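Local atomic coordinates of ribokinase (PDB entry 1VM7), a protein that probably phosphorylates D-ribose at O-5 with ATP and a divalent metal, giving D-ribose 5-phosphate, as a homodimeric kinase of the PfkB family. Residues 182-187 against 218-223. Sequence-based numbering, arbitrary orientation.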
ATOM      1  N   GLN A 182       5.135   7.999  36.400  1.00 31.54           N
ATOM      2  CA  GLN A 182       5.100   8.976  37.498  1.00 32.25           C
ATOM      3  C   GLN A 182       4.645  10.368  37.028  1.00 32.57           C
ATOM      4  O   GLN A 182       4.159  11.172  37.829  1.00 32.47           O
ATOM      5  CB  GLN A 182       6.487   9.094  38.160  1.00 32.15           C
ATOM      6  CG  GLN A 182       7.496   9.768  37.234  1.00 33.03           C
ATOM      7  CD  GLN A 182       8.923   9.527  37.612  1.00 32.65           C
ATOM      8  OE1 GLN A 182       9.360   9.965  38.664  1.00 32.96           O
ATOM      9  NE2 GLN A 182       9.675   8.859  36.735  1.00 32.94           N
ATOM     10  N   TYR A 183       4.804  10.635  35.732  1.00 32.56           N
ATOM     11  CA  TYR A 183       4.392  11.900  35.122  1.00 32.71           C
ATOM     12  C   TYR A 183       2.947  11.924  34.622  1.00 32.60           C
ATOM     13  O   TYR A 183       2.474  12.967  34.175  1.00 33.23           O
ATOM     14  CB  TYR A 183       5.338  12.260  33.975  1.00 32.29           C
ATOM     15  CG  TYR A 183       6.763  12.388  34.441  1.00 32.64           C
ATOM     16  CD1 TYR A 183       7.125  13.385  35.355  1.00 33.13           C
ATOM     17  CD2 TYR A 183       7.740  11.517  33.999  1.00 31.80           C
ATOM     18  CE1 TYR A 183       8.436  13.507  35.811  1.00 32.14           C
ATOM     19  CE2 TYR A 183       9.041  11.628  34.446  1.00 31.86           C
ATOM     20  CZ  TYR A 183       9.390  12.638  35.343  1.00 32.50           C
ATOM     21  OH  TYR A 183      10.693  12.736  35.803  1.00 32.87           O
ATOM     22  N   LEU A 184       2.238  10.803  34.739  1.00 32.43           N
ATOM     23  CA  LEU A 184       0.895  10.676  34.182  1.00 32.11           C
ATOM     24  C   LEU A 184      -0.197  11.091  35.142  1.00 31.81           C
ATOM     25  O   LEU A 184      -0.182  10.720  36.309  1.00 31.75           O
ATOM     26  CB  LEU A 184       0.613   9.224  33.821  1.00 32.10           C
ATOM     27  CG  LEU A 184       1.548   8.557  32.823  1.00 32.61           C
ATOM     28  CD1 LEU A 184       0.905   7.279  32.389  1.00 31.67           C
ATOM     29  CD2 LEU A 184       1.893   9.484  31.624  1.00 32.20           C
ATOM     30  N   ASP A 185      -1.172  11.819  34.620  1.00 31.71           N
ATOM     31  CA  ASP A 185      -2.419  12.087  35.331  1.00 32.05           C
ATOM     32  C   ASP A 185      -3.454  11.004  35.000  1.00 31.56           C
ATOM     33  O   ASP A 185      -4.226  10.589  35.847  1.00 31.30           O
ATOM     34  CB  ASP A 185      -2.908  13.509  34.999  1.00 32.23           C
ATOM     35  CG  ASP A 185      -1.967  14.574  35.563  1.00 33.73           C
ATOM     36  OD1 ASP A 185      -1.998  14.792  36.783  1.00 34.99           O
ATOM     37  OD2 ASP A 185      -1.164  15.154  34.811  1.00 36.87           O
ATOM     38  N   TYR A 186      -3.440  10.538  33.759  1.00 31.54           N
ATOM     39  CA  TYR A 186      -4.306   9.446  33.314  1.00 31.29           C
ATOM     40  C   TYR A 186      -3.520   8.447  32.484  1.00 31.41           C
ATOM     41  O   TYR A 186      -2.788   8.823  31.548  1.00 31.38           O
ATOM     42  CB  TYR A 186      -5.506   9.967  32.489  1.00 31.26           C
ATOM     43  CG  TYR A 186      -6.477  10.768  33.305  1.00 31.33           C
ATOM     44  CD1 TYR A 186      -6.313  12.134  33.462  1.00 31.02           C
ATOM     45  CD2 TYR A 186      -7.538  10.157  33.958  1.00 32.26           C
ATOM     46  CE1 TYR A 186      -7.177  12.871  34.220  1.00 31.11           C
ATOM     47  CE2 TYR A 186      -8.404  10.892  34.743  1.00 31.63           C
ATOM     48  CZ  TYR A 186      -8.224  12.257  34.859  1.00 31.69           C
ATOM     49  OH  TYR A 186      -9.077  13.019  35.640  1.00 31.91           O
ATOM     50  N   LEU A 187      -3.659   7.170  32.848  1.00 31.90           N
ATOM     51  CA  LEU A 187      -3.190   6.066  32.021  1.00 31.92           C
ATOM     52  C   LEU A 187      -4.430   5.319  31.553  1.00 31.91           C
ATOM     53  O   LEU A 187      -5.274   4.952  32.362  1.00 31.53           O
ATOM     54  CB  LEU A 187      -2.287   5.130  32.835  1.00 32.15           C
ATOM     55  CG  LEU A 187      -1.628   3.972  32.075  1.00 30.90           C
ATOM     56  CD1 LEU A 187      -0.539   4.493  31.193  1.00 31.63           C
ATOM     57  CD2 LEU A 187      -1.087   2.919  33.021  1.00 32.62           C
ATOM     58  N   LEU A 218       3.392   3.710  41.089  1.00 33.29           N
ATOM     59  CA  LEU A 218       4.491   4.295  40.318  1.00 33.26           C
ATOM     60  C   LEU A 218       4.312   5.817  40.118  1.00 33.05           C
ATOM     61  O   LEU A 218       5.197   6.482  39.570  1.00 32.88           O
ATOM     62  CB  LEU A 218       4.621   3.616  38.953  1.00 33.59           C
ATOM     63  CG  LEU A 218       4.954   2.124  38.908  1.00 33.69           C
ATOM     64  CD1 LEU A 218       5.019   1.664  37.447  1.00 33.80           C
ATOM     65  CD2 LEU A 218       6.255   1.843  39.614  1.00 33.52           C
ATOM     66  N   GLY A 219       3.155   6.338  40.530  1.00 32.64           N
ATOM     67  CA  GLY A 219       2.869   7.759  40.506  1.00 32.55           C
ATOM     68  C   GLY A 219       1.748   8.166  39.571  1.00 32.77           C
ATOM     69  O   GLY A 219       1.382   9.342  39.523  1.00 32.93           O
ATOM     70  N   VAL A 220       1.199   7.212  38.821  1.00 32.53           N
ATOM     71  CA  VAL A 220       0.080   7.503  37.929  1.00 32.38           C
ATOM     72  C   VAL A 220      -1.064   7.960  38.801  1.00 32.15           C
ATOM     73  O   VAL A 220      -1.380   7.304  39.760  1.00 31.72           O
ATOM     74  CB  VAL A 220      -0.388   6.233  37.138  1.00 32.41           C
ATOM     75  CG1 VAL A 220      -1.667   6.518  36.357  1.00 31.48           C
ATOM     76  CG2 VAL A 220       0.720   5.707  36.241  1.00 32.02           C
ATOM     77  N   LYS A 221      -1.709   9.063  38.454  1.00 32.70           N
ATOM     78  CA  LYS A 221      -2.751   9.622  39.312  1.00 33.06           C
ATOM     79  C   LYS A 221      -4.096   8.913  39.133  1.00 32.56           C
ATOM     80  O   LYS A 221      -4.810   8.691  40.099  1.00 32.62           O
ATOM     81  CB  LYS A 221      -2.904  11.134  39.036  1.00 33.62           C
ATOM     82  CG  LYS A 221      -1.605  11.956  39.255  1.00 34.39           C
ATOM     83  CD  LYS A 221      -1.220  12.048  40.754  1.00 36.06           C
ATOM     84  CE  LYS A 221       0.165  12.676  40.970  1.00 36.25           C
ATOM     85  NZ  LYS A 221       1.285  11.665  40.864  1.00 36.37           N
ATOM     86  N   ASN A 222      -4.446   8.591  37.895  1.00 32.07           N
ATOM     87  CA  ASN A 222      -5.690   7.882  37.580  1.00 31.65           C
ATOM     88  C   ASN A 222      -5.419   6.811  36.536  1.00 31.75           C
ATOM     89  O   ASN A 222      -4.749   7.084  35.523  1.00 31.38           O
ATOM     90  CB  ASN A 222      -6.734   8.822  36.969  1.00 31.43           C
ATOM     91  CG  ASN A 222      -7.206   9.899  37.915  1.00 31.57           C
ATOM     92  OD1 ASN A 222      -8.190   9.715  38.635  1.00 31.45           O
ATOM     93  ND2 ASN A 222      -6.506  11.038  37.925  1.00 29.96           N
ATOM     94  N   VAL A 223      -5.922   5.602  36.760  1.00 31.67           N
ATOM     95  CA  VAL A 223      -5.968   4.615  35.672  1.00 31.73           C
ATOM     96  C   VAL A 223      -7.398   4.451  35.165  1.00 31.85           C
ATOM     97  O   VAL A 223      -8.312   4.206  35.932  1.00 31.86           O
ATOM     98  CB  VAL A 223      -5.435   3.217  36.092  1.00 31.37           C
ATOM     99  CG1 VAL A 223      -5.364   2.298  34.843  1.00 31.27           C
ATOM    100  CG2 VAL A 223      -4.071   3.339  36.758  1.00 30.42           C
TER
HETATM  101  O   HOH W   1       4.283  11.318  40.793  1.00 47.75           O
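Tyr186 and Asn222 lie alongside each other where two neighbouring parallel strands, 186-187 and 222-226, enter the central sheet of the ribokinase fold; the intervening chain is largely helical and includes helix 208-217, closed by a Schellman motif in which Gly219 takes the positive phi. The carboxamide of Asn222 stacks on one face of the phenol ring, the planes only 13° apart, with ND2 3.6 Å above the ring and displaced toward its rim. In both residues CG stands anti to the carbonyl carbon (chi1 -68° and -65°), which sends the two flat groups off in the same direction. ND2 also donates to Asp185 O at 3.1 Å, with the acceptor in the plane of the Asn222 carboxamide, while OD1 bonds Asn236 on the next strand but one from Tyr186; together these fix the amide's rotation. Replacing Tyr186 by alanine is likely to strip the Asn222 amide of its stacking surface and to leave Phe264 without its edge-to-face partner. On the face bearing Leu187 and Val223, Leu187 CB meets Val220 CG1 at 3.8 Å, and Phe215 of the helix packs against all three. Leu187 N donates to Asn222 O (2.9 Å) between the strands, and just before them Lys221 N donates to Leu184 O (3.1 Å). The Lys221 chain, kinked at its second and fourth torsions, curls back to place NZ 2.7 Å from Gly219 O, in the carbonyl plane on a lone pair, and a water links NZ to Gln182 O.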